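Local coordinates for protein aspartokinase (Synechocystis, PDB 3L76) that probably catalyses ATP-dependent phosphorylation of aspartate to 4-phosphoaspartate, opening the pathway to threonine and lysine, and binds both of these amino acids at its ACT domains, at residues D52-I57 against R64-L69; T148-G151 against D156-A159; F463-E468 against E506-P511. All coordinates share one frame; numbering follows the deposited sequence. Where two conformers were deposited one is given.

Interaction 1: residues D52-I57 against R64-L69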
loop_
_atom_site.group_PDB
_atom_site.type_symbol
_atom_site.label_atom_id
_atom_site.label_comp_id
_atom_site.label_asym_id
_atom_site.label_seq_id
_atom_site.Cartn_x
_atom_site.Cartn_y
_atom_site.Cartn_z
ATOM N N ASP A 52 9.573 0.692 -11.618
ATOM C CA ASP A 52 9.364 0.755 -13.062
ATOM C C ASP A 52 8.094 1.540 -13.355
ATOM O O ASP A 52 8.024 2.279 -14.335
ATOM C CB ASP A 52 9.277 -0.651 -13.665
ATOM N N LEU A 53 7.095 1.375 -12.489
ATOM C CA LEU A 53 5.822 2.070 -12.640
ATOM C C LEU A 53 5.938 3.555 -12.287
ATOM O O LEU A 53 5.469 4.418 -13.029
ATOM C CB LEU A 53 4.736 1.393 -11.801
ATOM N N ALA A 54 6.566 3.851 -11.157
ATOM C CA ALA A 54 6.737 5.236 -10.744
ATOM C C ALA A 54 7.543 6.004 -11.788
ATOM O O ALA A 54 7.183 7.119 -12.172
ATOM C CB ALA A 54 7.400 5.310 -9.361
ATOM N N GLN A 55 8.627 5.385 -12.254
ATOM C CA GLN A 55 9.531 5.990 -13.233
ATOM C C GLN A 55 8.776 6.465 -14.464
ATOM O O GLN A 55 9.019 7.560 -14.972
ATOM C CB GLN A 55 10.598 4.978 -13.658
ATOM C CG GLN A 55 12.007 5.530 -13.705
ATOM C CD GLN A 55 12.558 5.820 -12.325
ATOM O OE1 GLN A 55 12.004 6.630 -11.583
ATOM N NE2 GLN A 55 13.659 5.162 -11.974
ATOM N N GLN A 56 7.855 5.630 -14.935
ATOM C CA GLN A 56 7.103 5.914 -16.149
ATOM C C GLN A 56 6.334 7.222 -16.047
ATOM O O GLN A 56 5.977 7.820 -17.064
ATOM C CB GLN A 56 6.134 4.773 -16.464
ATOM C CG GLN A 56 6.794 3.407 -16.566
ATOM C CD GLN A 56 5.863 2.346 -17.131
ATOM O OE1 GLN A 56 4.961 2.645 -17.922
ATOM N NE2 GLN A 56 6.081 1.096 -16.728
ATOM N N ILE A 57 6.076 7.663 -14.822
ATOM C CA ILE A 57 5.263 8.853 -14.611
ATOM C C ILE A 57 6.130 10.074 -14.378
ATOM O O ILE A 57 5.781 11.180 -14.796
ATOM C CB ILE A 57 4.303 8.681 -13.421
ATOM C CG1 ILE A 57 3.209 7.671 -13.758
ATOM C CG2 ILE A 57 3.669 10.007 -13.051
ATOM C CD1 ILE A 57 2.236 7.464 -12.636
ATOM N N ARG A 64 8.350 11.507 -0.738
ATOM C CA ARG A 64 7.261 11.230 0.195
ATOM C C ARG A 64 6.346 10.174 -0.415
ATOM O O ARG A 64 6.095 9.120 0.178
ATOM C CB ARG A 64 6.461 12.498 0.503
ATOM C CG ARG A 64 5.600 12.387 1.756
ATOM C CD ARG A 64 4.746 13.630 1.999
ATOM N NE ARG A 64 3.408 13.499 1.427
ATOM C CZ ARG A 64 2.364 12.958 2.055
ATOM N NH1 ARG A 64 2.486 12.486 3.292
ATOM N NH2 ARG A 64 1.194 12.882 1.440
ATOM N N GLU A 65 5.861 10.466 -1.616
ATOM C CA GLU A 65 5.051 9.515 -2.360
ATOM C C GLU A 65 5.799 8.183 -2.547
ATOM O O GLU A 65 5.197 7.106 -2.456
ATOM C CB GLU A 65 4.619 10.112 -3.709
ATOM C CG GLU A 65 4.111 11.558 -3.622
ATOM C CD GLU A 65 2.904 11.724 -2.703
ATOM O OE1 GLU A 65 2.279 10.700 -2.347
ATOM O OE2 GLU A 65 2.576 12.878 -2.341
ATOM N N MET A 66 7.110 8.255 -2.783
ATOM C CA MET A 66 7.898 7.043 -3.008
ATOM C C MET A 66 7.923 6.133 -1.782
ATOM O O MET A 66 7.779 4.918 -1.905
ATOM C CB MET A 66 9.331 7.383 -3.437
ATOM C CG MET A 66 9.449 8.028 -4.814
ATOM S SD MET A 66 8.749 7.063 -6.180
ATOM C CE MET A 66 9.484 5.442 -5.954
ATOM N N ASP A 67 8.116 6.723 -0.603
ATOM C CA ASP A 67 8.149 5.952 0.640
ATOM C C ASP A 67 6.840 5.197 0.879
ATOM O O ASP A 67 6.856 3.992 1.154
ATOM C CB ASP A 67 8.472 6.855 1.834
ATOM C CG ASP A 67 9.956 7.155 1.959
ATOM O OD1 ASP A 67 10.762 6.199 1.900
ATOM O OD2 ASP A 67 10.311 8.344 2.127
ATOM N N MET A 68 5.716 5.911 0.782
ATOM C CA MET A 68 4.399 5.287 0.848
ATOM C C MET A 68 4.313 4.135 -0.149
ATOM O O MET A 68 4.049 2.986 0.223
ATOM C CB MET A 68 3.288 6.308 0.552
ATOM C CG MET A 68 1.886 5.680 0.403
ATOM S SD MET A 68 0.550 6.862 0.070
ATOM C CE MET A 68 1.398 7.994 -1.041
ATOM N N LEU A 69 4.546 4.454 -1.418
ATOM C CA LEU A 69 4.494 3.458 -2.478
ATOM C C LEU A 69 5.290 2.209 -2.107
ATOM O O LEU A 69 4.766 1.092 -2.101
ATOM C CB LEU A 69 5.030 4.059 -3.772
ATOM C CG LEU A 69 4.642 3.368 -5.072
ATOM C CD1 LEU A 69 5.263 4.119 -6.223
ATOM C CD2 LEU A 69 5.107 1.929 -5.071
#
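Ala54, the residue of 52-57 that meets the opposite helix, has its carbonyl O taken by Ile57 N at 2.9 Å; on the other side of the contact, Leu69 N reaches Glu65 O at the same distance of 2.9 Å. These backbone bonds belong to each helix alone, and what passes between the helices is purely apolar. The single methyl of Ala54 points toward 64-69 and is met there by two longer side chains, one turn apart. Met66 does not start out in that direction. Its chain folds at both outer torsions (chi2 -57°, chi3 -50°), and the bend carries the thioether round until SD lies 3.9 Å from Ala54 CB, with the terminal CE at 4.0 Å from the same methyl. Leu69 leaves its helix already facing Ala54, is fully extended, and brings branch CD1 to 4.0 Å from Ala54 CB. The methyl therefore faces the sulfur end of one side chain and one branch of the other, and the backbones stay well separated, with 8.0 Å from Ala54 CA to Met66 CA. Met66 also leans on Pro61 in the connection between the helices. Farther round helix 63-87, Glu65 OE1 hydrogen-bonds Ser94 OG of the second subunit, and Arg64 packs on Leu145 of strand 145-148, so this helix is wedged between helix 46-57, that strand and the dimer partner.

Interaction 2: residues T148-G151 against D156-A159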
loop_
_atom_site.group_PDB
_atom_site.type_symbol
_atom_site.label_atom_id
_atom_site.label_comp_id
_atom_site.label_asym_id
_atom_site.label_seq_id
_atom_site.Cartn_x
_atom_site.Cartn_y
_atom_site.Cartn_z
ATOM N N THR A 148 5.392 4.508 6.281
ATOM C CA THR A 148 6.483 4.610 5.323
ATOM C C THR A 148 7.618 3.675 5.705
ATOM O O THR A 148 7.699 3.201 6.838
ATOM C CB THR A 148 7.049 6.035 5.243
ATOM O OG1 THR A 148 7.510 6.447 6.539
ATOM C CG2 THR A 148 5.986 7.002 4.740
ATOM N N THR A 149 8.498 3.417 4.750
ATOM C CA THR A 149 9.671 2.606 5.009
ATOM C C THR A 149 10.894 3.511 5.129
ATOM O O THR A 149 10.795 4.727 4.939
ATOM C CB THR A 149 9.874 1.581 3.896
ATOM O OG1 THR A 149 10.007 2.264 2.642
ATOM C CG2 THR A 149 8.682 0.649 3.836
ATOM N N LEU A 150 12.042 2.922 5.452
ATOM C CA LEU A 150 13.269 3.695 5.654
ATOM C C LEU A 150 14.131 3.794 4.398
ATOM O O LEU A 150 15.152 4.484 4.398
ATOM C CB LEU A 150 14.106 3.108 6.796
ATOM C CG LEU A 150 13.423 2.978 8.156
ATOM C CD1 LEU A 150 14.365 2.353 9.172
ATOM C CD2 LEU A 150 12.932 4.329 8.634
ATOM N N GLY A 151 13.732 3.094 3.340
ATOM C CA GLY A 151 14.474 3.113 2.094
ATOM C C GLY A 151 15.067 1.770 1.712
ATOM O O GLY A 151 14.664 0.731 2.240
ATOM N N ASP A 156 17.123 -4.216 6.950
ATOM C CA ASP A 156 18.252 -4.536 7.835
ATOM C C ASP A 156 18.343 -3.577 9.019
ATOM O O ASP A 156 18.521 -3.986 10.178
ATOM C CB ASP A 156 19.572 -4.443 7.068
ATOM C CG ASP A 156 19.672 -5.446 5.961
ATOM O OD1 ASP A 156 18.973 -6.473 6.024
ATOM O OD2 ASP A 156 20.456 -5.205 5.023
ATOM N N THR A 157 18.247 -2.289 8.717
ATOM C CA THR A 157 18.382 -1.265 9.742
ATOM C C THR A 157 17.230 -1.307 10.727
ATOM O O THR A 157 17.441 -1.148 11.928
ATOM C CB THR A 157 18.472 0.146 9.131
ATOM O OG1 THR A 157 19.791 0.363 8.596
ATOM C CG2 THR A 157 18.143 1.202 10.191
ATOM N N SER A 158 16.013 -1.517 10.221
ATOM C CA SER A 158 14.842 -1.618 11.086
ATOM C C SER A 158 15.054 -2.756 12.058
ATOM O O SER A 158 14.839 -2.611 13.252
ATOM C CB SER A 158 13.562 -1.853 10.279
ATOM O OG SER A 158 13.255 -0.739 9.459
ATOM N N ALA A 159 15.496 -3.893 11.533
ATOM C CA ALA A 159 15.662 -5.090 12.346
ATOM C C ALA A 159 16.618 -4.856 13.504
ATOM O O ALA A 159 16.305 -5.153 14.659
ATOM C CB ALA A 159 16.138 -6.245 11.497
#
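The turn that leads from strand 145-148 into helix 154-166 of the kinase domain folds back on the helix, laying Leu150 against Thr157 and Ser158. Branch CD1 of Leu150 does the touching, coming to 3.3 Å from Ser158 OG and 4.1 Å from Thr157 CG2; CG sits a little behind, 3.9 Å from Ser158 OG. The hydroxyl meets a hydrocarbon here, so this is van der Waals contact, and its polar need is met within the helix: Ser158 OG hydrogen-bonds Gly154 O, one turn earlier. With OG set beside its own backbone N (chi1 -66°), the serine can make that bond and still face Leu150. The Leu150 and Thr157 side chains run at about a right angle to each other and meet through one methyl from each. The glycine-rich turn joining strand 145-148 to helix 154-166 is a feature of the amino acid kinase family; in relatives it borders the substrate site, and it probably does so here. On the helix, Asp156 OD2 hydrogen-bonds His214 ND1, and Thr157 packs on Ala217 and Ile220 of helix 215-224. Phe136 of strand 130-138 lies against both Leu150 and Ser158, while Ile257 also touches the leucine.

Interaction 3: residues F463-E468 against E506-P511; sequences FTALAE and EAILQP
Leu466 meets two side chains of the facing helix at different attitudes: it slants across Ile508 and stands at about a right angle to Leu509. The two helices, 458-468 and 499-512, are the pair of an ACT domain, whose beta-alpha-beta-beta-alpha-beta fold packs both helices on one face of an antiparallel sheet. Here they run roughly antiparallel: the axes of the two segments differ by 141° in direction and come within 9.6 Å. Leu466 leaves its helix obliquely, and its contacts go to different partners: methyl CD2 reaches Ile508 CD1 at 4.1 Å, while the branch point CG lies 4.2 Å from Leu509 CD2. Leu509 likewise starts off to one side of the contact and turns one branch inward. Both leucines rest on Phe495 of strand 490-498, so they fill the layer between helices and sheet. Ala465 and Ile508, by contrast, both point toward the other helix; the closest CA pair is Leu466 CA to Ile508 CA, 6.8 Å. Helix 458-468 leads on towards the loop whose Val473 helps line a pocket holding lysine; the Leu466 side chain is about 7 Å from a bound lysine. The beta-branch of Ile508 divides its work. CG1, set beside the backbone N (chi1 -61°), carries CD1 out to Leu466, while CG2 sits 3.8 Å from Ala465 CB and 4.0 Å from Ala465 O.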
loop_
_atom_site.group_PDB
_atom_site.type_symbol
_atom_site.label_atom_id
_atom_site.label_comp_id
_atom_site.label_asym_id
_atom_site.label_seq_id
_atom_site.Cartn_x
_atom_site.Cartn_y
_atom_site.Cartn_z
ATOM N N PHE A 463 37.490 18.880 -4.071
ATOM C CA PHE A 463 36.531 17.832 -3.781
ATOM C C PHE A 463 35.112 18.345 -3.606
ATOM O O PHE A 463 34.166 17.600 -3.869
ATOM C CB PHE A 463 36.998 16.942 -2.633
ATOM C CG PHE A 463 38.151 16.102 -3.006
ATOM C CD1 PHE A 463 37.964 14.969 -3.760
ATOM C CD2 PHE A 463 39.433 16.479 -2.674
ATOM C CE1 PHE A 463 39.037 14.204 -4.152
ATOM C CE2 PHE A 463 40.502 15.721 -3.075
ATOM C CZ PHE A 463 40.303 14.587 -3.821
ATOM N N THR A 464 34.962 19.616 -3.223
ATOM C CA THR A 464 33.627 20.217 -3.178
ATOM C C THR A 464 33.044 20.283 -4.581
ATOM O O THR A 464 31.865 20.002 -4.787
ATOM C CB THR A 464 33.633 21.629 -2.578
ATOM O OG1 THR A 464 33.923 21.552 -1.187
ATOM C CG2 THR A 464 32.273 22.301 -2.748
ATOM N N ALA A 465 33.891 20.648 -5.538
ATOM C CA ALA A 465 33.506 20.745 -6.938
ATOM C C ALA A 465 32.964 19.432 -7.486
ATOM O O ALA A 465 31.912 19.405 -8.119
ATOM C CB ALA A 465 34.680 21.224 -7.769
ATOM N N LEU A 466 33.687 18.349 -7.245
ATOM C CA LEU A 466 33.245 17.029 -7.672
ATOM C C LEU A 466 31.942 16.615 -6.983
ATOM O O LEU A 466 31.086 15.969 -7.578
ATOM C CB LEU A 466 34.321 15.984 -7.377
ATOM C CG LEU A 466 35.636 16.033 -8.148
ATOM C CD1 LEU A 466 36.657 15.036 -7.574
ATOM C CD2 LEU A 466 35.377 15.766 -9.612
ATOM N N ALA A 467 31.800 16.983 -5.718
ATOM C CA ALA A 467 30.652 16.554 -4.944
ATOM C C ALA A 467 29.396 17.318 -5.354
ATOM O O ALA A 467 28.291 16.805 -5.265
ATOM C CB ALA A 467 30.919 16.723 -3.461
ATOM N N GLU A 468 29.566 18.553 -5.801
ATOM C CA GLU A 468 28.426 19.345 -6.222
ATOM C C GLU A 468 27.855 18.800 -7.533
ATOM O O GLU A 468 26.733 19.113 -7.902
ATOM C CB GLU A 468 28.804 20.820 -6.339
ATOM C CG GLU A 468 28.831 21.543 -5.005
ATOM C CD GLU A 468 29.411 22.945 -5.100
ATOM O OE1 GLU A 468 30.058 23.261 -6.119
ATOM O OE2 GLU A 468 29.229 23.734 -4.149
ATOM N N GLU A 506 37.427 14.923 -14.629
ATOM C CA GLU A 506 38.524 15.655 -15.254
ATOM C C GLU A 506 38.042 17.014 -15.747
ATOM O O GLU A 506 38.673 18.047 -15.526
ATOM C CB GLU A 506 39.092 14.843 -16.409
ATOM C CG GLU A 506 40.160 15.549 -17.202
ATOM C CD GLU A 506 40.728 14.682 -18.317
ATOM O OE1 GLU A 506 41.948 14.769 -18.568
ATOM O OE2 GLU A 506 39.960 13.917 -18.941
ATOM N N ALA A 507 36.891 17.000 -16.396
ATOM C CA ALA A 507 36.289 18.196 -16.952
ATOM C C ALA A 507 35.945 19.239 -15.900
ATOM O O ALA A 507 35.995 20.434 -16.173
ATOM C CB ALA A 507 35.056 17.829 -17.753
ATOM N N ILE A 508 35.567 18.787 -14.706
ATOM C CA ILE A 508 35.240 19.695 -13.610
ATOM C C ILE A 508 36.503 20.350 -13.027
ATOM O O ILE A 508 36.530 21.539 -12.738
ATOM C CB ILE A 508 34.481 18.960 -12.497
ATOM C CG1 ILE A 508 33.166 18.404 -13.039
ATOM C CG2 ILE A 508 34.246 19.876 -11.284
ATOM C CD1 ILE A 508 32.540 17.345 -12.168
ATOM N N LEU A 509 37.563 19.571 -12.885
ATOM C CA LEU A 509 38.769 20.057 -12.225
ATOM C C LEU A 509 39.694 20.924 -13.097
ATOM O O LEU A 509 40.402 21.784 -12.570
ATOM C CB LEU A 509 39.561 18.889 -11.617
ATOM C CG LEU A 509 38.870 18.000 -10.578
ATOM C CD1 LEU A 509 39.733 16.802 -10.249
ATOM C CD2 LEU A 509 38.524 18.795 -9.325
ATOM N N GLN A 510 39.686 20.715 -14.414
ATOM C CA GLN A 510 40.617 21.419 -15.298
ATOM C C GLN A 510 40.580 22.939 -15.128
ATOM O O GLN A 510 41.622 23.579 -14.993
ATOM C CB GLN A 510 40.390 21.038 -16.764
ATOM C CG GLN A 510 41.516 21.476 -17.662
ATOM C CD GLN A 510 42.808 20.709 -17.399
ATOM O OE1 GLN A 510 42.818 19.478 -17.423
ATOM N NE2 GLN A 510 43.905 21.434 -17.165
ATOM N N PRO A 511 39.377 23.522 -15.136
ATOM C CA PRO A 511 39.211 24.955 -14.873
ATOM C C PRO A 511 39.859 25.419 -13.561
ATOM O O PRO A 511 40.439 26.509 -13.515
ATOM C CB PRO A 511 37.697 25.101 -14.735
ATOM C CG PRO A 511 37.137 23.993 -15.521
ATOM C CD PRO A 511 38.098 22.866 -15.453
#

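Overall arrangement
From the N terminus the contacts come strictly in series, none nested within or crossing another. Interaction 1 closes the short connection between two successive helices of the kinase domain, and interaction 2, later in the same domain, closes the short turn between strand 145-148 and helix 154-166. Their centres lie about 17 Å apart, yet they touch: Asp67 CB of interaction 1 packs 3.8 Å from Thr148 CB of interaction 2, so the edge of helix 63-87 is tied to the end of strand 145-148. Interaction 3 closes a much longer excursion, 37 residues that include two strands, inside an ACT domain; its nearest atoms remain about 20 Å from either kinase contact.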